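Local coordinates for protein peptidyl-prolyl cis-trans isomerase cyclophilin-type (Toxoplasma gondii, PDB 3BO7) that probably speeds protein folding by catalysing the cis-trans isomerisation of peptide bonds that precede proline, as a member of the cyclophilin family, at residues 7-12 against 18-23; 28-33 against 134-139; 32-37 against 41-46. All blocks are in the same frame, centred on the assembly; numbering follows the deposited sequence.

Interaction 1. Residues 7-12 against 18-23; sequences GYLRIV and LNIELH
Y8 lays its ring beside the side chain of E21, Y8 CE1 lying 3.6 Å from E21 CG, and the pair runs outward together from an antiparallel beta hairpin, the first two strands of the cyclophilin barrel. Five residue pairs are in register, G7 with L22 to I11 with L18, and the three hydrogen-bonded pairs (G7-L22, L9-I20, I11-L18) each exchange two backbone bonds. At the two non-hydrogen-bonded pairs, Y8-E21 and R10-N19, the CA-H of Y8 and of R10 instead touches a carbonyl one residue along the partner strand, I20 O and L18 O.

The two faces of the hairpin differ in character. On one, aliphatic chains are buried: L9 CD2 meets L22 CD1 at 3.8 Å, and I11 CD1 meets I20 CD1 at 3.7 Å. L9 holds CG between its backbone N and carbonyl carbon (chi1 63°), which brings the end of the chain nearer the partner strand, and F34 and L35 of helix 28-39 cover it. Branched leucine and isoleucine suit this face, where shape matters and polar atoms would be stranded. G7, with no side chain, leaves the CB of L22 its place beside the strand end.

The other face is polar; Y8, R10 and N19 are partly exposed, while E21 is buried. Y8 OH donates to E21 OE2 at 2.7 Å, meeting the lone pair turned away from OE1, while OE1 makes a salt bridge to R138. Further along, R10 bends at chi3 so that R10 NE points straight at N19 OD1, 2.8 Å away, on a lone pair in the amide plane and near the plane of the guanidinium.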
loop_
_atom_site.group_PDB
_atom_site.type_symbol
_atom_site.label_atom_id
_atom_site.label_comp_id
_atom_site.label_asym_id
_atom_site.label_seq_id
_atom_site.Cartn_x
_atom_site.Cartn_y
_atom_site.Cartn_z
ATOM N N GLY A 7 -4.833 -9.992 -9.205
ATOM C CA GLY A 7 -3.867 -10.633 -8.326
ATOM C C GLY A 7 -4.480 -10.763 -6.946
ATOM O O GLY A 7 -5.355 -9.987 -6.590
ATOM N N TYR A 8 -4.044 -11.761 -6.178
ATOM C CA TYR A 8 -4.534 -11.965 -4.805
ATOM C C TYR A 8 -3.378 -12.202 -3.854
ATOM O O TYR A 8 -2.440 -12.941 -4.176
ATOM C CB TYR A 8 -5.578 -13.094 -4.743
ATOM C CG TYR A 8 -6.807 -12.763 -5.569
ATOM C CD1 TYR A 8 -7.798 -11.936 -5.056
ATOM C CD2 TYR A 8 -6.943 -13.223 -6.881
ATOM C CE1 TYR A 8 -8.902 -11.596 -5.809
ATOM C CE2 TYR A 8 -8.046 -12.879 -7.650
ATOM C CZ TYR A 8 -9.024 -12.067 -7.101
ATOM O OH TYR A 8 -10.135 -11.708 -7.832
ATOM N N LEU A 9 -3.430 -11.549 -2.693
ATOM C CA LEU A 9 -2.350 -11.627 -1.717
ATOM C C LEU A 9 -2.820 -11.345 -0.299
ATOM O O LEU A 9 -3.818 -10.654 -0.093
ATOM C CB LEU A 9 -1.175 -10.699 -2.091
ATOM C CG LEU A 9 -1.293 -9.168 -2.168
ATOM C CD1 LEU A 9 -1.058 -8.505 -0.812
ATOM C CD2 LEU A 9 -0.288 -8.665 -3.180
ATOM N N ARG A 10 -2.089 -11.893 0.670
ATOM C CA ARG A 10 -2.309 -11.581 2.078
ATOM C C ARG A 10 -1.080 -10.901 2.690
ATOM O O ARG A 10 0.042 -11.414 2.607
ATOM C CB ARG A 10 -2.665 -12.845 2.861
ATOM C CG ARG A 10 -3.038 -12.599 4.315
ATOM C CD ARG A 10 -3.303 -13.912 5.026
ATOM N NE ARG A 10 -4.553 -14.498 4.563
ATOM C CZ ARG A 10 -4.848 -15.793 4.597
ATOM N NH1 ARG A 10 -3.977 -16.656 5.075
ATOM N NH2 ARG A 10 -6.025 -16.217 4.150
ATOM N N ILE A 11 -1.302 -9.735 3.285
ATOM C CA ILE A 11 -0.272 -9.061 4.073
ATOM C C ILE A 11 -0.449 -9.505 5.520
ATOM O O ILE A 11 -1.505 -9.265 6.113
ATOM C CB ILE A 11 -0.379 -7.512 3.969
ATOM C CG1 ILE A 11 -0.052 -7.044 2.547
ATOM C CG2 ILE A 11 0.545 -6.829 4.979
ATOM C CD1 ILE A 11 -0.220 -5.525 2.311
ATOM N N VAL A 12 0.570 -10.167 6.071
ATOM C CA VAL A 12 0.540 -10.635 7.452
ATOM C C VAL A 12 1.345 -9.670 8.308
ATOM O O VAL A 12 2.563 -9.531 8.118
ATOM C CB VAL A 12 1.145 -12.072 7.607
ATOM C CG1 VAL A 12 0.907 -12.614 9.024
ATOM C CG2 VAL A 12 0.584 -13.029 6.580
ATOM N N LEU A 18 -4.321 -8.801 6.238
ATOM C CA LEU A 18 -5.219 -8.218 5.247
ATOM C C LEU A 18 -5.218 -9.022 3.962
ATOM O O LEU A 18 -4.153 -9.330 3.420
ATOM C CB LEU A 18 -4.843 -6.765 4.943
ATOM C CG LEU A 18 -4.896 -5.723 6.064
ATOM C CD1 LEU A 18 -4.327 -4.422 5.551
ATOM C CD2 LEU A 18 -6.303 -5.509 6.564
ATOM N N ASN A 19 -6.422 -9.352 3.486
ATOM C CA ASN A 19 -6.606 -10.009 2.197
ATOM C C ASN A 19 -6.869 -8.974 1.117
ATOM O O ASN A 19 -7.748 -8.112 1.255
ATOM C CB ASN A 19 -7.746 -11.032 2.262
ATOM C CG ASN A 19 -7.361 -12.297 3.021
ATOM O OD1 ASN A 19 -6.182 -12.636 3.157
ATOM N ND2 ASN A 19 -8.364 -13.008 3.509
ATOM N N ILE A 20 -6.099 -9.057 0.043
ATOM C CA ILE A 20 -6.077 -7.993 -0.951
ATOM C C ILE A 20 -6.254 -8.512 -2.377
ATOM O O ILE A 20 -5.648 -9.501 -2.775
ATOM C CB ILE A 20 -4.779 -7.123 -0.800
ATOM C CG1 ILE A 20 -4.919 -6.187 0.410
ATOM C CG2 ILE A 20 -4.471 -6.338 -2.080
ATOM C CD1 ILE A 20 -3.632 -5.632 0.906
ATOM N N GLU A 21 -7.121 -7.830 -3.118
ATOM C CA GLU A 21 -7.251 -8.010 -4.550
ATOM C C GLU A 21 -6.517 -6.887 -5.272
ATOM O O GLU A 21 -6.717 -5.708 -4.970
ATOM C CB GLU A 21 -8.721 -7.989 -4.933
ATOM C CG GLU A 21 -8.985 -8.017 -6.422
ATOM C CD GLU A 21 -10.455 -8.105 -6.725
ATOM O OE1 GLU A 21 -11.194 -7.139 -6.429
ATOM O OE2 GLU A 21 -10.881 -9.148 -7.254
ATOM N N LEU A 22 -5.680 -7.259 -6.237
ATOM C CA LEU A 22 -4.986 -6.285 -7.064
ATOM C C LEU A 22 -5.661 -6.115 -8.425
ATOM O O LEU A 22 -5.905 -7.093 -9.121
ATOM C CB LEU A 22 -3.527 -6.701 -7.246
ATOM C CG LEU A 22 -2.601 -6.726 -6.031
ATOM C CD1 LEU A 22 -1.221 -7.080 -6.514
ATOM C CD2 LEU A 22 -2.563 -5.400 -5.296
ATOM N N HIS A 23 -5.943 -4.870 -8.805
ATOM C CA HIS A 23 -6.554 -4.567 -10.101
ATOM C C HIS A 23 -5.536 -4.511 -11.247
ATOM O O HIS A 23 -5.354 -3.473 -11.884
ATOM C CB HIS A 23 -7.337 -3.257 -10.040
ATOM C CG HIS A 23 -8.329 -3.200 -8.926
ATOM N ND1 HIS A 23 -9.349 -4.118 -8.787
ATOM C CD2 HIS A 23 -8.469 -2.323 -7.905
ATOM C CE1 HIS A 23 -10.068 -3.813 -7.723
ATOM N NE2 HIS A 23 -9.557 -2.728 -7.170
#

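Interaction 2. Residues 28-33 against 134-139; sequences PRACDS and TIFGRV. With SO4 (sulfate ion), chain I; EDO (1,2-ethanediol), chain N.
A30 presses its methyl group between F136 of strand 135-141 and T134, the residue leading into it: A30 CB lies 3.7 Å from T134 CG2 and 3.8 Å from F136 CB. Here the first turns of helix 28-39 close over one end of the cyclophilin beta-barrel, and a methyl group is small enough to let the helix backbone come close.

T134 shows how one torsion sorts a two-faced side chain. With OG1 anti to its carbonyl carbon (chi1 -62°), the methyl CG2 is turned to the helix while the hydroxyl bonds to the backbone N of E92. That same glutamate takes the backbone N-H groups of R29 and A30 on its carboxylate, so it ties the start of the helix to the loop beside T134.

F136 places CG between its own backbone N and carbonyl carbon (chi1 67°). The ring is met obliquely by A30 CB, while C31 SG lies at its edge, near the ring plane. C31 SG stands 4.0 Å from F136 CB and 3.5 Å from F136 O. L22 touches both C31 and F136, filling in from the neighbouring strand. F136 and G137 together face L105 in a classic beta bulge, which interrupts the regular strand pairing at this point.

Away from the barrel, R29 bends at chi2 and chi3 and binds a sulfate, R29 NH1 lying 2.8 Å from SO4 O2. A weak bond runs from its NH2 to an ethanediol; both ligands are probably from the crystallisation liquor. The helix and strand segments themselves meet through methyls, a methylene and sulfur, with no hydrogen bond between them, though the sulfur also lies beside the carbonyl O of F136; their cohesion rests on close fit and exclusion of water, and the hydroxyl of T134 is satisfied by E92.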
loop_
_atom_site.group_PDB
_atom_site.type_symbol
_atom_site.label_atom_id
_atom_site.label_comp_id
_atom_site.label_asym_id
_atom_site.label_seq_id
_atom_site.Cartn_x
_atom_site.Cartn_y
_atom_site.Cartn_z
ATOM N N PRO A 28 -2.038 -2.282 -14.268
ATOM C CA PRO A 28 -1.042 -3.345 -14.465
ATOM C C PRO A 28 0.367 -3.033 -13.968
ATOM O O PRO A 28 0.994 -3.891 -13.349
ATOM C CB PRO A 28 -1.033 -3.551 -15.992
ATOM C CG PRO A 28 -1.745 -2.354 -16.565
ATOM C CD PRO A 28 -2.711 -1.938 -15.539
ATOM N N ARG A 29 0.864 -1.825 -14.227
ATOM C CA ARG A 29 2.252 -1.482 -13.869
ATOM C C ARG A 29 2.462 -1.424 -12.359
ATOM O O ARG A 29 3.482 -1.901 -11.846
ATOM C CB ARG A 29 2.665 -0.163 -14.521
ATOM C CG ARG A 29 2.669 -0.208 -16.037
ATOM C CD ARG A 29 4.086 -0.185 -16.583
ATOM N NE ARG A 29 4.670 -1.507 -16.755
ATOM C CZ ARG A 29 5.978 -1.742 -16.856
ATOM N NH1 ARG A 29 6.853 -0.744 -16.776
ATOM N NH2 ARG A 29 6.410 -2.992 -17.013
ATOM N N ALA A 30 1.488 -0.854 -11.653
ATOM C CA ALA A 30 1.550 -0.752 -10.200
ATOM C C ALA A 30 1.427 -2.122 -9.530
ATOM O O ALA A 30 2.092 -2.391 -8.531
ATOM C CB ALA A 30 0.483 0.223 -9.680
ATOM N N CYS A 31 0.581 -2.985 -10.089
ATOM C CA CYS A 31 0.394 -4.341 -9.570
ATOM C C CYS A 31 1.633 -5.179 -9.827
ATOM O O CYS A 31 2.129 -5.863 -8.926
ATOM C CB CYS A 31 -0.825 -4.987 -10.203
ATOM S SG CYS A 31 -2.341 -4.193 -9.714
ATOM N N ASP A 32 2.142 -5.093 -11.052
ATOM C CA ASP A 32 3.372 -5.782 -11.437
ATOM C C ASP A 32 4.556 -5.398 -10.553
ATOM O O ASP A 32 5.226 -6.266 -9.988
ATOM C CB ASP A 32 3.693 -5.498 -12.898
ATOM C CG ASP A 32 4.624 -6.517 -13.493
ATOM O OD1 ASP A 32 5.002 -7.475 -12.777
ATOM O OD2 ASP A 32 4.973 -6.362 -14.685
ATOM N N SER A 33 4.800 -4.097 -10.422
ATOM C CA SER A 33 5.855 -3.590 -9.545
ATOM C C SER A 33 5.738 -4.173 -8.146
ATOM O O SER A 33 6.731 -4.652 -7.581
ATOM C CB SER A 33 5.807 -2.059 -9.473
ATOM O OG SER A 33 6.776 -1.570 -8.564
ATOM N N THR A 134 -2.436 6.384 -8.054
ATOM C CA THR A 134 -2.784 5.116 -8.669
ATOM C C THR A 134 -3.434 4.205 -7.637
ATOM O O THR A 134 -2.773 3.764 -6.692
ATOM C CB THR A 134 -1.546 4.380 -9.244
ATOM O OG1 THR A 134 -0.935 5.170 -10.274
ATOM C CG2 THR A 134 -1.952 3.026 -9.826
ATOM N N ILE A 135 -4.731 3.964 -7.814
ATOM C CA ILE A 135 -5.452 2.950 -7.071
ATOM C C ILE A 135 -5.144 1.654 -7.781
ATOM O O ILE A 135 -5.363 1.541 -8.995
ATOM C CB ILE A 135 -6.984 3.194 -7.098
ATOM C CG1 ILE A 135 -7.339 4.390 -6.210
ATOM C CG2 ILE A 135 -7.753 1.927 -6.664
ATOM C CD1 ILE A 135 -8.645 5.055 -6.557
ATOM N N PHE A 136 -4.631 0.674 -7.042
ATOM C CA PHE A 136 -4.246 -0.580 -7.673
ATOM C C PHE A 136 -4.795 -1.807 -6.955
ATOM O O PHE A 136 -4.517 -2.937 -7.349
ATOM C CB PHE A 136 -2.720 -0.652 -7.906
ATOM C CG PHE A 136 -1.890 -0.732 -6.641
ATOM C CD1 PHE A 136 -1.254 -1.923 -6.288
ATOM C CD2 PHE A 136 -1.711 0.382 -5.827
ATOM C CE1 PHE A 136 -0.484 -2.004 -5.138
ATOM C CE2 PHE A 136 -0.945 0.301 -4.673
ATOM C CZ PHE A 136 -0.325 -0.890 -4.331
ATOM N N GLY A 137 -5.596 -1.583 -5.923
ATOM C CA GLY A 137 -6.252 -2.688 -5.252
ATOM C C GLY A 137 -7.313 -2.323 -4.239
ATOM O O GLY A 137 -7.681 -1.156 -4.079
ATOM N N ARG A 138 -7.811 -3.353 -3.565
ATOM C CA ARG A 138 -8.746 -3.190 -2.459
ATOM C C ARG A 138 -8.613 -4.337 -1.465
ATOM O O ARG A 138 -8.284 -5.465 -1.837
ATOM C CB ARG A 138 -10.185 -3.082 -2.964
ATOM C CG ARG A 138 -10.618 -4.260 -3.827
ATOM C CD ARG A 138 -12.119 -4.285 -4.017
ATOM N NE ARG A 138 -12.531 -5.467 -4.769
ATOM C CZ ARG A 138 -13.692 -6.096 -4.606
ATOM N NH1 ARG A 138 -14.569 -5.670 -3.705
ATOM N NH2 ARG A 138 -13.974 -7.162 -5.340
ATOM N N VAL A 139 -8.866 -4.032 -0.198
ATOM C CA VAL A 139 -8.925 -5.038 0.862
ATOM C C VAL A 139 -10.267 -5.769 0.760
ATOM O O VAL A 139 -11.318 -5.164 0.915
ATOM C CB VAL A 139 -8.741 -4.385 2.266
ATOM C CG1 VAL A 139 -8.772 -5.428 3.377
ATOM C CG2 VAL A 139 -7.446 -3.605 2.327
HETATM S S SO4 I . 6.082 2.980 -16.797
HETATM O O1 SO4 I . 4.873 2.568 -16.104
HETATM O O2 SO4 I . 7.145 2.010 -16.558
HETATM O O3 SO4 I . 5.848 3.075 -18.242
HETATM O O4 SO4 I . 6.466 4.301 -16.304
HETATM C C1 EDO N . 9.612 -4.671 -17.573
HETATM O O1 EDO N . 9.799 -3.255 -17.464
HETATM C C2 EDO N . 10.980 -5.344 -17.603
HETATM O O2 EDO N . 10.883 -6.713 -17.182
#

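Interaction 3. Residues 32-37 against 41-46; sequences DSFLRL and KYFDDT. With EDO (1,2-ethanediol), chain N.
L37 drives its branched end against the face of the Y42 ring, L37 CD2 sitting 3.8 Å from the ring centroid and 19° off its normal, a CH-pi contact. The two side chains lie alongside each other just where helix 28-39 ends in a Schellman motif. K41, at positive phi, is its C-prime residue and turns the chain back, so that Y42 N reaches L37 O at 3.2 Å.

The packing is tight around F43 too. Its ring forms an offset stack with that of F34, centroids 4.7 Å apart and planes at 29°, and F34 CE1 comes within 3.6 Å of F43 CZ. F34 holds CG anti to its backbone N (chi1 -168°), which brings the ring close to the loop. Y42 CD2 stands over the centre of the opposite face of F43. L37 CB approaches F43 CE2 obliquely at 3.5 Å. Flat rings suit this buried corner because they stack, while the Y42 hydroxyl is satisfied by S117.

The outer side is looser and charged. K41 is exposed and starts out away from the helix, where a long charged chain costs little. On the helix surface, where no loop residue reaches, R36 grips D32 side-on: R36 NE bonds to D32 OD1 and R36 NH2 to D32 OD2, the latter a salt bridge of 2.8 Å, both oxygens being met from above the carboxylate plane. R36 NH1 also holds an ethanediol.

Inward, F34 packs on L9 of strand 7-13 and on F136 of strand 135-141, and F43 rests on I169 of strand 166-171, so the helix end and its following loop cover neighbouring parts of the barrel.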
loop_
_atom_site.group_PDB
_atom_site.type_symbol
_atom_site.label_atom_id
_atom_site.label_comp_id
_atom_site.label_asym_id
_atom_site.label_seq_id
_atom_site.Cartn_x
_atom_site.Cartn_y
_atom_site.Cartn_z
ATOM N N ASP A 32 2.142 -5.093 -11.052
ATOM C CA ASP A 32 3.372 -5.782 -11.437
ATOM C C ASP A 32 4.556 -5.398 -10.553
ATOM O O ASP A 32 5.226 -6.266 -9.988
ATOM C CB ASP A 32 3.693 -5.498 -12.898
ATOM C CG ASP A 32 4.624 -6.517 -13.493
ATOM O OD1 ASP A 32 5.002 -7.475 -12.777
ATOM O OD2 ASP A 32 4.973 -6.362 -14.685
ATOM N N SER A 33 4.800 -4.097 -10.422
ATOM C CA SER A 33 5.855 -3.590 -9.545
ATOM C C SER A 33 5.738 -4.173 -8.146
ATOM O O SER A 33 6.731 -4.652 -7.581
ATOM C CB SER A 33 5.807 -2.059 -9.473
ATOM O OG SER A 33 6.776 -1.570 -8.564
ATOM N N PHE A 34 4.521 -4.125 -7.597
ATOM C CA PHE A 34 4.261 -4.528 -6.221
ATOM C C PHE A 34 4.586 -6.011 -6.029
ATOM O O PHE A 34 5.237 -6.392 -5.047
ATOM C CB PHE A 34 2.798 -4.233 -5.863
ATOM C CG PHE A 34 2.488 -4.341 -4.389
ATOM C CD1 PHE A 34 2.663 -3.248 -3.545
ATOM C CD2 PHE A 34 2.020 -5.534 -3.842
ATOM C CE1 PHE A 34 2.372 -3.336 -2.176
ATOM C CE2 PHE A 34 1.734 -5.631 -2.469
ATOM C CZ PHE A 34 1.914 -4.527 -1.641
ATOM N N LEU A 35 4.136 -6.828 -6.988
ATOM C CA LEU A 35 4.317 -8.277 -6.967
ATOM C C LEU A 35 5.768 -8.654 -7.194
ATOM O O LEU A 35 6.271 -9.595 -6.577
ATOM C CB LEU A 35 3.378 -8.969 -7.979
ATOM C CG LEU A 35 1.873 -8.902 -7.642
ATOM C CD1 LEU A 35 0.993 -9.253 -8.838
ATOM C CD2 LEU A 35 1.504 -9.777 -6.444
ATOM N N ARG A 36 6.452 -7.912 -8.056
ATOM C CA ARG A 36 7.901 -8.100 -8.216
ATOM C C ARG A 36 8.667 -7.825 -6.915
ATOM O O ARG A 36 9.674 -8.483 -6.640
ATOM C CB ARG A 36 8.456 -7.262 -9.368
ATOM C CG ARG A 36 8.022 -7.751 -10.750
ATOM C CD ARG A 36 8.720 -7.007 -11.859
ATOM N NE ARG A 36 7.936 -6.986 -13.090
ATOM C CZ ARG A 36 8.457 -6.819 -14.304
ATOM N NH1 ARG A 36 9.766 -6.677 -14.446
ATOM N NH2 ARG A 36 7.676 -6.802 -15.381
ATOM N N LEU A 37 8.169 -6.883 -6.112
ATOM C CA LEU A 37 8.765 -6.547 -4.813
ATOM C C LEU A 37 8.409 -7.582 -3.756
ATOM O O LEU A 37 9.261 -7.958 -2.947
ATOM C CB LEU A 37 8.330 -5.147 -4.345
ATOM C CG LEU A 37 8.875 -3.913 -5.075
ATOM C CD1 LEU A 37 8.187 -2.659 -4.572
ATOM C CD2 LEU A 37 10.378 -3.793 -4.927
ATOM N N LYS A 41 10.863 -10.317 -1.255
ATOM C CA LYS A 41 10.607 -10.075 0.184
ATOM C C LYS A 41 10.872 -8.634 0.675
ATOM O O LYS A 41 10.978 -8.379 1.876
ATOM C CB LYS A 41 11.330 -11.114 1.074
ATOM C CG LYS A 41 11.080 -12.593 0.710
ATOM C CD LYS A 41 9.597 -12.951 0.670
ATOM C CE LYS A 41 9.359 -14.417 0.284
ATOM N NZ LYS A 41 9.771 -15.376 1.353
ATOM N N TYR A 42 10.949 -7.708 -0.274
ATOM C CA TYR A 42 11.105 -6.270 -0.040
ATOM C C TYR A 42 10.277 -5.683 1.112
ATOM O O TYR A 42 10.780 -4.854 1.877
ATOM C CB TYR A 42 10.770 -5.555 -1.349
ATOM C CG TYR A 42 10.836 -4.055 -1.338
ATOM C CD1 TYR A 42 12.013 -3.381 -1.691
ATOM C CD2 TYR A 42 9.705 -3.298 -1.021
ATOM C CE1 TYR A 42 12.058 -1.996 -1.699
ATOM C CE2 TYR A 42 9.748 -1.922 -1.022
ATOM C CZ TYR A 42 10.917 -1.276 -1.367
ATOM O OH TYR A 42 10.928 0.096 -1.379
ATOM N N PHE A 43 9.018 -6.106 1.237
ATOM C CA PHE A 43 8.107 -5.516 2.224
ATOM C C PHE A 43 8.219 -6.116 3.627
ATOM O O PHE A 43 7.679 -5.557 4.590
ATOM C CB PHE A 43 6.655 -5.556 1.735
ATOM C CG PHE A 43 6.385 -4.659 0.561
ATOM C CD1 PHE A 43 6.280 -3.278 0.731
ATOM C CD2 PHE A 43 6.239 -5.195 -0.720
ATOM C CE1 PHE A 43 6.034 -2.436 -0.358
ATOM C CE2 PHE A 43 5.988 -4.368 -1.816
ATOM C CZ PHE A 43 5.885 -2.982 -1.638
ATOM N N ASP A 44 8.911 -7.249 3.737
ATOM C CA ASP A 44 9.140 -7.887 5.029
ATOM C C ASP A 44 9.863 -6.914 5.943
ATOM O O ASP A 44 10.901 -6.360 5.567
ATOM C CB ASP A 44 9.962 -9.173 4.867
ATOM C CG ASP A 44 9.154 -10.329 4.276
ATOM O OD1 ASP A 44 8.065 -10.093 3.688
ATOM O OD2 ASP A 44 9.621 -11.484 4.402
ATOM N N ASP A 45 9.287 -6.706 7.127
ATOM C CA ASP A 45 9.834 -5.833 8.186
ATOM C C ASP A 45 9.581 -4.324 8.002
ATOM O O ASP A 45 9.909 -3.529 8.881
ATOM C CB ASP A 45 11.320 -6.129 8.463
ATOM C CG ASP A 45 11.556 -7.565 8.933
ATOM O OD1 ASP A 45 10.738 -8.085 9.730
ATOM O OD2 ASP A 45 12.557 -8.177 8.498
ATOM N N THR A 46 8.997 -3.926 6.875
ATOM C CA THR A 46 8.507 -2.555 6.748
ATOM C C THR A 46 7.319 -2.346 7.695
ATOM O O THR A 46 6.648 -3.305 8.095
ATOM C CB THR A 46 8.118 -2.165 5.291
ATOM O OG1 THR A 46 7.050 -2.998 4.819
ATOM C CG2 THR A 46 9.323 -2.282 4.364
HETATM C C1 EDO N . 9.612 -4.671 -17.573
HETATM O O1 EDO N . 9.799 -3.255 -17.464
HETATM C C2 EDO N . 10.980 -5.344 -17.603
HETATM O O2 EDO N . 10.883 -6.713 -17.182
#

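Interaction 1 closes first along the chain, pairing strands 7-13 and 16-22; helix 28-39 follows and supplies one side of both other contacts. Interaction 2 carries its early turns to strand 135-141, about a hundred residues later, and interaction 3 joins its last turns to the loop that comes next. D32 and S33 lie in the helical segments of both interaction 2 and interaction 3. Centres lie about 10 Å apart for interactions 1 and 2, and about 12 Å for each of the other pairs. Strands 16-22 and 135-141 are sheet neighbours, joined by the E21-R138 salt bridge, while F34 touches both L9 and F136. Local and distant parts of the sequence thus share one hydrophobic core beneath the helix.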